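Local coordinates for possible substrate binding protein of ABC transporter system (Rhodopseudomonas palustris, PDB 3NND), which probably serves as the periplasmic substrate-binding component of an ABC transporter, capturing an amino acid or related small ligand for uptake, at residues L7-I12 with I78-S83; S58-S63 with S85-A90; A315-E320 with F330-H335. One frame throughout, in Å; residues are numbered along the deposited sequence.

Interaction 1. Residues L7-I12 with I78-S83; sequences LKIALI and IAIGTS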
loop_
_atom_site.group_PDB
_atom_site.type_symbol
_atom_site.label_atom_id
_atom_site.label_comp_id
_atom_site.label_asym_id
_atom_site.label_seq_id
_atom_site.Cartn_x
_atom_site.Cartn_y
_atom_site.Cartn_z
ATOM N N LEU B 7 -46.873 -17.093 2.733
ATOM C CA LEU B 7 -45.674 -16.322 3.044
ATOM C C LEU B 7 -45.361 -15.396 1.877
ATOM O O LEU B 7 -44.822 -15.840 0.863
ATOM C CB LEU B 7 -44.494 -17.256 3.304
ATOM C CG LEU B 7 -43.371 -16.717 4.191
ATOM C CD1 LEU B 7 -42.237 -17.712 4.237
ATOM C CD2 LEU B 7 -42.866 -15.375 3.698
ATOM N N LYS B 8 -45.704 -14.116 2.021
ATOM C CA LYS B 8 -45.563 -13.151 0.931
ATOM C C LYS B 8 -44.285 -12.315 1.004
ATOM O O LYS B 8 -44.078 -11.555 1.945
ATOM C CB LYS B 8 -46.787 -12.236 0.882
ATOM C CG LYS B 8 -48.098 -12.973 0.607
ATOM C CD LYS B 8 -49.325 -12.147 1.009
ATOM C CE LYS B 8 -49.570 -12.183 2.527
ATOM N NZ LYS B 8 -49.905 -13.541 3.071
ATOM N N ILE B 9 -43.426 -12.451 0.001
ATOM C CA ILE B 9 -42.193 -11.674 -0.056
ATOM C C ILE B 9 -42.247 -10.668 -1.196
ATOM O O ILE B 9 -42.431 -11.040 -2.358
ATOM C CB ILE B 9 -40.974 -12.578 -0.300
ATOM C CG1 ILE B 9 -40.930 -13.712 0.732
ATOM C CG2 ILE B 9 -39.694 -11.750 -0.303
ATOM C CD1 ILE B 9 -39.873 -14.744 0.462
ATOM N N ALA B 10 -42.085 -9.391 -0.877
ATOM C CA ALA B 10 -42.051 -8.374 -1.919
ATOM C C ALA B 10 -40.623 -8.114 -2.351
ATOM O O ALA B 10 -39.718 -8.062 -1.522
ATOM C CB ALA B 10 -42.683 -7.094 -1.433
ATOM N N LEU B 11 -40.422 -7.956 -3.651
ATOM C CA LEU B 11 -39.129 -7.556 -4.183
ATOM C C LEU B 11 -39.304 -6.265 -4.972
ATOM O O LEU B 11 -39.946 -6.253 -6.022
ATOM C CB LEU B 11 -38.551 -8.649 -5.081
ATOM C CG LEU B 11 -37.261 -8.300 -5.821
ATOM C CD1 LEU B 11 -36.099 -8.173 -4.847
ATOM C CD2 LEU B 11 -36.954 -9.335 -6.876
ATOM N N ILE B 12 -38.761 -5.176 -4.445
ATOM C CA ILE B 12 -38.756 -3.903 -5.144
ATOM C C ILE B 12 -37.479 -3.894 -5.940
ATOM O O ILE B 12 -36.424 -4.198 -5.391
ATOM C CB ILE B 12 -38.706 -2.717 -4.158
ATOM C CG1 ILE B 12 -39.550 -3.006 -2.916
ATOM C CG2 ILE B 12 -39.171 -1.449 -4.824
ATOM C CD1 ILE B 12 -41.015 -3.169 -3.191
ATOM N N ILE B 78 -42.798 -9.303 4.121
ATOM C CA ILE B 78 -41.422 -8.822 4.168
ATOM C C ILE B 78 -41.010 -8.332 2.803
ATOM O O ILE B 78 -41.566 -8.754 1.792
ATOM C CB ILE B 78 -40.453 -9.935 4.565
ATOM C CG1 ILE B 78 -39.107 -9.338 4.981
ATOM C CG2 ILE B 78 -40.287 -10.909 3.423
ATOM C CD1 ILE B 78 -38.448 -10.110 6.091
ATOM N N ALA B 79 -40.028 -7.447 2.759
ATOM C CA ALA B 79 -39.621 -6.882 1.482
ATOM C C ALA B 79 -38.116 -6.908 1.272
ATOM O O ALA B 79 -37.343 -6.757 2.217
ATOM C CB ALA B 79 -40.149 -5.456 1.343
ATOM N N ILE B 80 -37.714 -7.085 0.022
ATOM C CA ILE B 80 -36.317 -6.957 -0.366
ATOM C C ILE B 80 -36.214 -5.881 -1.440
ATOM O O ILE B 80 -37.087 -5.774 -2.299
ATOM C CB ILE B 80 -35.734 -8.301 -0.881
ATOM C CG1 ILE B 80 -35.755 -9.349 0.237
ATOM C CG2 ILE B 80 -34.325 -8.096 -1.399
ATOM C CD1 ILE B 80 -35.464 -10.767 -0.192
ATOM N N GLY B 81 -35.161 -5.072 -1.379
ATOM C CA GLY B 81 -34.963 -4.016 -2.354
ATOM C C GLY B 81 -34.092 -2.874 -1.862
ATOM O O GLY B 81 -33.817 -2.752 -0.677
ATOM N N THR B 82 -33.666 -2.022 -2.782
ATOM C CA THR B 82 -34.019 -2.156 -4.183
ATOM C C THR B 82 -32.782 -1.869 -5.017
ATOM O O THR B 82 -31.703 -1.667 -4.463
ATOM C CB THR B 82 -35.148 -1.198 -4.556
ATOM O OG1 THR B 82 -35.469 -1.350 -5.943
ATOM C CG2 THR B 82 -34.738 0.241 -4.267
ATOM N N SER B 83 -32.926 -1.839 -6.338
ATOM C CA SER B 83 -31.764 -1.746 -7.221
ATOM C C SER B 83 -30.926 -0.521 -6.937
ATOM O O SER B 83 -29.749 -0.643 -6.597
ATOM C CB SER B 83 -32.171 -1.763 -8.689
ATOM O OG SER B 83 -32.380 -3.093 -9.126
#

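Interaction 2. Residues S58-S63 with S85-A90; sequences SKPDLS and SAAALA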
loop_
_atom_site.group_PDB
_atom_site.type_symbol
_atom_site.label_atom_id
_atom_site.label_comp_id
_atom_site.label_asym_id
_atom_site.label_seq_id
_atom_site.Cartn_x
_atom_site.Cartn_y
_atom_site.Cartn_z
ATOM N N SER B 58 -36.334 2.506 -10.896
ATOM C CA SER B 58 -35.198 3.154 -10.262
ATOM C C SER B 58 -35.508 4.605 -9.940
ATOM O O SER B 58 -34.601 5.430 -9.845
ATOM C CB SER B 58 -33.932 3.028 -11.120
ATOM O OG SER B 58 -33.252 1.799 -10.881
ATOM N N LYS B 59 -36.801 4.896 -9.764
ATOM C CA LYS B 59 -37.279 6.215 -9.349
ATOM C C LYS B 59 -37.703 6.206 -7.879
ATOM O O LYS B 59 -38.607 5.472 -7.499
ATOM C CB LYS B 59 -38.477 6.622 -10.196
ATOM C CG LYS B 59 -38.285 6.446 -11.677
ATOM C CD LYS B 59 -39.299 7.289 -12.451
ATOM C CE LYS B 59 -39.239 7.014 -13.956
ATOM N NZ LYS B 59 -39.833 8.122 -14.763
ATOM N N PRO B 60 -37.045 7.020 -7.045
ATOM C CA PRO B 60 -37.314 7.093 -5.603
ATOM C C PRO B 60 -38.771 7.366 -5.223
ATOM O O PRO B 60 -39.241 6.822 -4.220
ATOM C CB PRO B 60 -36.431 8.248 -5.148
ATOM C CG PRO B 60 -35.294 8.220 -6.093
ATOM C CD PRO B 60 -35.842 7.777 -7.419
ATOM N N ASP B 61 -39.472 8.203 -5.982
ATOM C CA ASP B 61 -40.879 8.452 -5.685
ATOM C C ASP B 61 -41.712 7.200 -5.972
ATOM O O ASP B 61 -42.460 6.747 -5.114
ATOM C CB ASP B 61 -41.413 9.695 -6.425
ATOM C CG ASP B 61 -41.800 9.413 -7.881
ATOM O OD1 ASP B 61 -41.125 8.584 -8.534
ATOM O OD2 ASP B 61 -42.771 10.042 -8.381
ATOM N N LEU B 62 -41.553 6.630 -7.165
ATOM C CA LEU B 62 -42.239 5.397 -7.546
ATOM C C LEU B 62 -41.942 4.242 -6.597
ATOM O O LEU B 62 -42.830 3.457 -6.268
ATOM C CB LEU B 62 -41.873 4.992 -8.976
ATOM C CG LEU B 62 -42.700 5.657 -10.074
ATOM C CD1 LEU B 62 -42.059 5.486 -11.444
ATOM C CD2 LEU B 62 -44.122 5.100 -10.061
ATOM N N SER B 63 -40.689 4.132 -6.169
ATOM C CA SER B 63 -40.280 3.064 -5.266
ATOM C C SER B 63 -41.043 3.103 -3.954
ATOM O O SER B 63 -41.460 2.071 -3.448
ATOM C CB SER B 63 -38.788 3.140 -4.978
ATOM O OG SER B 63 -38.416 2.122 -4.071
ATOM N N SER B 85 -29.508 2.805 -5.108
ATOM C CA SER B 85 -29.238 3.312 -3.770
ATOM C C SER B 85 -30.202 4.435 -3.409
ATOM O O SER B 85 -30.882 4.384 -2.389
ATOM C CB SER B 85 -27.799 3.839 -3.699
ATOM O OG SER B 85 -27.004 3.323 -4.760
ATOM N N ALA B 86 -30.244 5.461 -4.252
ATOM C CA ALA B 86 -31.080 6.625 -3.992
ATOM C C ALA B 86 -32.516 6.231 -3.672
ATOM O O ALA B 86 -33.106 6.738 -2.718
ATOM C CB ALA B 86 -31.038 7.584 -5.174
ATOM N N ALA B 87 -33.067 5.325 -4.473
ATOM C CA ALA B 87 -34.451 4.906 -4.324
ATOM C C ALA B 87 -34.647 4.193 -3.007
ATOM O O ALA B 87 -35.636 4.415 -2.312
ATOM C CB ALA B 87 -34.862 4.011 -5.476
ATOM N N ALA B 88 -33.695 3.336 -2.662
ATOM C CA ALA B 88 -33.771 2.563 -1.433
ATOM C C ALA B 88 -33.733 3.440 -0.178
ATOM O O ALA B 88 -34.304 3.096 0.853
ATOM C CB ALA B 88 -32.649 1.533 -1.397
ATOM N N LEU B 89 -33.038 4.566 -0.249
ATOM C CA LEU B 89 -32.974 5.439 0.909
ATOM C C LEU B 89 -34.348 6.040 1.148
ATOM O O LEU B 89 -34.791 6.189 2.289
ATOM C CB LEU B 89 -31.947 6.548 0.716
ATOM C CG LEU B 89 -31.793 7.367 2.000
ATOM C CD1 LEU B 89 -31.432 6.448 3.168
ATOM C CD2 LEU B 89 -30.769 8.481 1.844
ATOM N N ALA B 90 -35.019 6.391 0.058
ATOM C CA ALA B 90 -36.367 6.913 0.144
ATOM C C ALA B 90 -37.279 5.923 0.863
ATOM O O ALA B 90 -38.150 6.314 1.633
ATOM C CB ALA B 90 -36.894 7.207 -1.244
#

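Interaction 3. Residues A315-E320 with F330-H335; sequences AMEGME and FRKEDH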
loop_
_atom_site.group_PDB
_atom_site.type_symbol
_atom_site.label_atom_id
_atom_site.label_comp_id
_atom_site.label_asym_id
_atom_site.label_seq_id
_atom_site.Cartn_x
_atom_site.Cartn_y
_atom_site.Cartn_z
ATOM N N ALA B 315 -35.709 -13.069 15.762
ATOM C CA ALA B 315 -34.968 -14.176 15.185
ATOM C C ALA B 315 -33.690 -13.687 14.508
ATOM O O ALA B 315 -32.606 -14.219 14.756
ATOM C CB ALA B 315 -35.843 -14.908 14.189
HETATM N N MSE B 316 -33.832 -12.659 13.672
HETATM C CA MSE B 316 -32.761 -12.163 12.803
HETATM C C MSE B 316 -31.604 -11.494 13.536
HETATM O O MSE B 316 -30.445 -11.655 13.151
HETATM C CB MSE B 316 -33.329 -11.205 11.751
HETATM C CG MSE B 316 -34.465 -11.814 10.952
HETATM SE SE MSE B 316 -35.092 -10.709 9.479
HETATM C CE MSE B 316 -33.344 -10.272 8.733
ATOM N N GLU B 317 -31.907 -10.726 14.576
ATOM C CA GLU B 317 -30.841 -10.106 15.347
ATOM C C GLU B 317 -29.902 -11.186 15.870
ATOM O O GLU B 317 -30.280 -11.995 16.712
ATOM C CB GLU B 317 -31.410 -9.255 16.489
ATOM C CG GLU B 317 -32.022 -7.938 16.007
ATOM C CD GLU B 317 -32.707 -7.142 17.109
ATOM O OE1 GLU B 317 -32.847 -7.653 18.236
ATOM O OE2 GLU B 317 -33.114 -5.995 16.837
ATOM N N GLY B 318 -28.684 -11.211 15.346
ATOM C CA GLY B 318 -27.690 -12.174 15.786
ATOM C C GLY B 318 -27.762 -13.495 15.047
ATOM O O GLY B 318 -27.004 -14.416 15.324
HETATM N N MSE B 319 -28.681 -13.582 14.097
HETATM C CA MSE B 319 -28.919 -14.819 13.376
HETATM C C MSE B 319 -27.841 -15.073 12.336
HETATM O O MSE B 319 -27.485 -14.173 11.572
HETATM C CB MSE B 319 -30.297 -14.771 12.707
HETATM C CG MSE B 319 -30.452 -15.650 11.479
HETATM SE SE MSE B 319 -32.262 -15.550 10.740
HETATM C CE MSE B 319 -33.183 -16.020 12.365
ATOM N N GLU B 320 -27.314 -16.297 12.323
ATOM C CA GLU B 320 -26.442 -16.744 11.247
ATOM C C GLU B 320 -27.300 -17.379 10.176
ATOM O O GLU B 320 -28.310 -18.037 10.469
ATOM C CB GLU B 320 -25.435 -17.783 11.729
ATOM C CG GLU B 320 -24.477 -17.325 12.817
ATOM C CD GLU B 320 -23.681 -18.489 13.391
ATOM O OE1 GLU B 320 -24.175 -19.646 13.338
ATOM O OE2 GLU B 320 -22.557 -18.247 13.889
ATOM N N PHE B 330 -26.333 -11.370 11.058
ATOM C CA PHE B 330 -26.811 -10.007 11.276
ATOM C C PHE B 330 -26.380 -9.499 12.637
ATOM O O PHE B 330 -26.734 -10.085 13.659
ATOM C CB PHE B 330 -28.337 -9.927 11.181
ATOM C CG PHE B 330 -28.861 -9.954 9.779
ATOM C CD1 PHE B 330 -28.638 -8.898 8.926
ATOM C CD2 PHE B 330 -29.587 -11.031 9.322
ATOM C CE1 PHE B 330 -29.110 -8.920 7.644
ATOM C CE2 PHE B 330 -30.067 -11.052 8.045
ATOM C CZ PHE B 330 -29.828 -9.995 7.204
ATOM N N ARG B 331 -25.620 -8.411 12.658
ATOM C CA ARG B 331 -25.308 -7.747 13.917
ATOM C C ARG B 331 -26.552 -7.032 14.443
ATOM O O ARG B 331 -27.194 -6.276 13.719
ATOM C CB ARG B 331 -24.166 -6.758 13.727
ATOM C CG ARG B 331 -23.764 -6.019 14.982
ATOM C CD ARG B 331 -22.386 -5.422 14.814
ATOM N NE ARG B 331 -22.273 -4.645 13.578
ATOM C CZ ARG B 331 -21.115 -4.301 13.019
ATOM N NH1 ARG B 331 -19.966 -4.677 13.576
ATOM N NH2 ARG B 331 -21.103 -3.595 11.897
ATOM N N LYS B 332 -26.906 -7.278 15.697
ATOM C CA LYS B 332 -28.141 -6.731 16.246
ATOM C C LYS B 332 -28.126 -5.203 16.346
ATOM O O LYS B 332 -29.135 -4.546 16.060
ATOM C CB LYS B 332 -28.436 -7.352 17.609
ATOM C CG LYS B 332 -29.381 -6.559 18.446
ATOM C CD LYS B 332 -30.004 -7.414 19.519
ATOM C CE LYS B 332 -30.924 -6.563 20.388
ATOM N NZ LYS B 332 -31.432 -7.320 21.563
ATOM N N GLU B 333 -26.982 -4.642 16.743
ATOM C CA GLU B 333 -26.873 -3.200 16.968
ATOM C C GLU B 333 -27.271 -2.391 15.732
ATOM O O GLU B 333 -28.042 -1.436 15.823
ATOM C CB GLU B 333 -25.459 -2.835 17.438
ATOM C CG GLU B 333 -25.277 -1.394 17.917
ATOM C CD GLU B 333 -24.683 -0.494 16.851
ATOM O OE1 GLU B 333 -23.784 -0.956 16.126
ATOM O OE2 GLU B 333 -25.104 0.675 16.739
ATOM N N ASP B 334 -26.765 -2.775 14.568
ATOM C CA ASP B 334 -27.038 -1.991 13.374
ATOM C C ASP B 334 -27.759 -2.774 12.279
ATOM O O ASP B 334 -27.969 -2.264 11.178
ATOM C CB ASP B 334 -25.750 -1.357 12.841
ATOM C CG ASP B 334 -24.652 -2.374 12.609
ATOM O OD1 ASP B 334 -24.798 -3.533 13.044
ATOM O OD2 ASP B 334 -23.640 -2.006 11.985
ATOM N N HIS B 335 -28.144 -4.008 12.583
ATOM C CA HIS B 335 -28.886 -4.832 11.627
ATOM C C HIS B 335 -28.117 -5.008 10.320
ATOM O O HIS B 335 -28.683 -4.980 9.232
ATOM C CB HIS B 335 -30.278 -4.239 11.388
ATOM C CG HIS B 335 -31.218 -4.448 12.535
ATOM N ND1 HIS B 335 -32.569 -4.216 12.444
ATOM C CD2 HIS B 335 -30.996 -4.898 13.793
ATOM C CE1 HIS B 335 -33.141 -4.489 13.604
ATOM N NE2 HIS B 335 -32.209 -4.909 14.437
#

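Interaction 1. Residues L7-I12 with I78-S83
Ala-10 O is gripped from the strand 78-80 side by two donors: Ile-80 N, 2.7 Å from Ala-10 O, gives the hydrogen bond, and Ala-79 CA, 3.2 Å from Ala-10 O, adds a CA-H...O contact. The alternation continues with Ala-10 N to Ile-78 O (2.8 Å, 172° at the hydrogen) and Ile-12 N to Ile-80 O (2.8 Å); Ile-78 N to Lys-8 O is weak. Parallel bridges pairing Ile-9 with Ile-78, Ala-10 with Ala-79 and Leu-11 with Ile-80 establish the register, and segment directions 28° apart agree. Ile-9 and Ile-78 run side by side, their CG2 methyls 3.9 Å apart. Leu-11 swings CD1 across to Ile-80 CG2, also 3.9 Å, because its CG stands opposite the backbone N (chi1 174°). On the other face Ala-10 CB meets Ala-79 CB. A cis peptide leads into Thr-82, whose OG1 lies near Ile-12 O and Asp-56, both weak contacts. Both are inner strands of the mixed sheet in one alpha/beta lobe of the periplasmic binding protein fold, between strands 47-55 and 101-104. Helices 20-37 and 285-304 cover the Ile-9, Leu-11 and Ile-80 face, helix 60-72 that of the two alanines.

Interaction 2. Residues S58-S63 with S85-A90
The Pro-60 ring, the only cyclic group here, lies with one face over Ala-87: Ala-87 CA and CB both sit close to the ring normal, with Ala-87 CA 3.9 Å from Pro-60 CG. Near the plane of the same ring, Ala-90 CB approaches its CA-CB edge, 4.1 Å from Pro-60 CB; Ala-86 CB is oblique, beyond CG on the Ala-87 side, at 4.4 Å from Pro-60 CG. The three alanines line the side of helix 85-96 facing Pro-60. Their small side chains let the backbones come together, as Pro-60 CA and Ala-87 CA, 3.8 Å apart, demonstrate. The contact is purely van der Waals and modest, burying 198 Å² in all. Ser-63, one turn further along, adds its CB at 4.1 Å from Ala-87 CB. Its hydroxyl has its bond beyond the two segments: with OG opposite the backbone N (chi1 178°), it reaches Asp-91, just past this part of helix 85-96, and makes a hydrogen bond to OD2. Ala-87 O, 4.0 Å from Ser-63 OG, is too far to compete.

Pro-60 opens helix 60-72, with Lys-59 at the N-cap. A proline suits this first position, where the missing N-H costs no helical bond; the first main-chain bond that the segment contains runs from Ser-63 N to Lys-59 O, 2.8 Å. The contact is therefore a packing of one helix start against the first turns of another. The two helices and strand 78-80 between them make a helix-strand-helix passage of the Rossmann-like lobe. Asp-56, after strand 47-55, touches Ala-87, while Ser-58 leans on Pro-18 and Leu-19 in the loop that precedes helix 20-37.

Interaction 3. Residues A315-E320 with F330-H335
Glu-317 and His-335 meet through a hydrogen bond: His-335 NE2 donates to Glu-317 OE2 over 2.8 Å at 160°. The acceptor lies close to the imidazole plane and uses its anti lone pair, although carboxylate and ring are turned 55° from each other. The other ring nitrogen, ND1, is hydrogen-bonded to Ile-121 O. A main-chain carbonyl can only accept, and so can the carboxylate if it is ionised; such a pair of partners would suit a doubly protonated imidazolium ring. The second carboxylate oxygen, OE1, faces Lys-332, but the salt bridge to NZ is long, 3.6 Å, and the lysine contributes mainly its extended chain, laid across the glutamate. An alanine in place of Glu-317 would probably leave His-335 NE2 without its acceptor and strip the lysine of its nearby countercharge.

The backbone around these side chains is a type II turn from Met-316 to Met-319, closed by Met-319 N to Met-316 O. Gly-318 occupies its third position with a positive phi of 87°, where a CB would be jammed against the preceding carbonyl. This turn carries the chain from helix 309-316 into the antiparallel hairpin of strands 320-323 and 326-331. Phe-330 fastens the turn with both its polar backbone atoms: Phe-330 O accepts from Gly-318 N at 2.8 Å, along a bent N-H...O path with the donor tilted from the carbonyl plane, and Phe-330 N donates to Met-319 O at 3.1 Å. Its ring packs beside the selenomethionine methyl CE of Met-316, stacks on Phe-321 and meets Phe-122 edge-to-face. Arg-331, in a side-on salt bridge with Asp-334, hydrogen-bonds through NH1 to Asp-196 O of the second subunit, whose Lys-201 forms salt bridges with Asp-334 and Glu-333.

Overall arrangement
Interactions 1 and 2 are interleaved along the chain, their four segments alternating, and their centres are 14 Å apart; they touch where Thr-82 CG2 packs on Ala-87 and Ala-88 and where Ile-12 CG2 approaches Ser-63. Interaction 3 comes later in sequence, 19 Å from interaction 1 and 25 Å from interaction 2 between centres, touching neither. Helix 285-304 joins the regions, packing against the sheet of interaction 1 and against Met-316 and Met-319 of interaction 3. In relatives, ligand is held between two lobes near strand C-termini, so interactions 1 and 2 probably shape that end of this lobe.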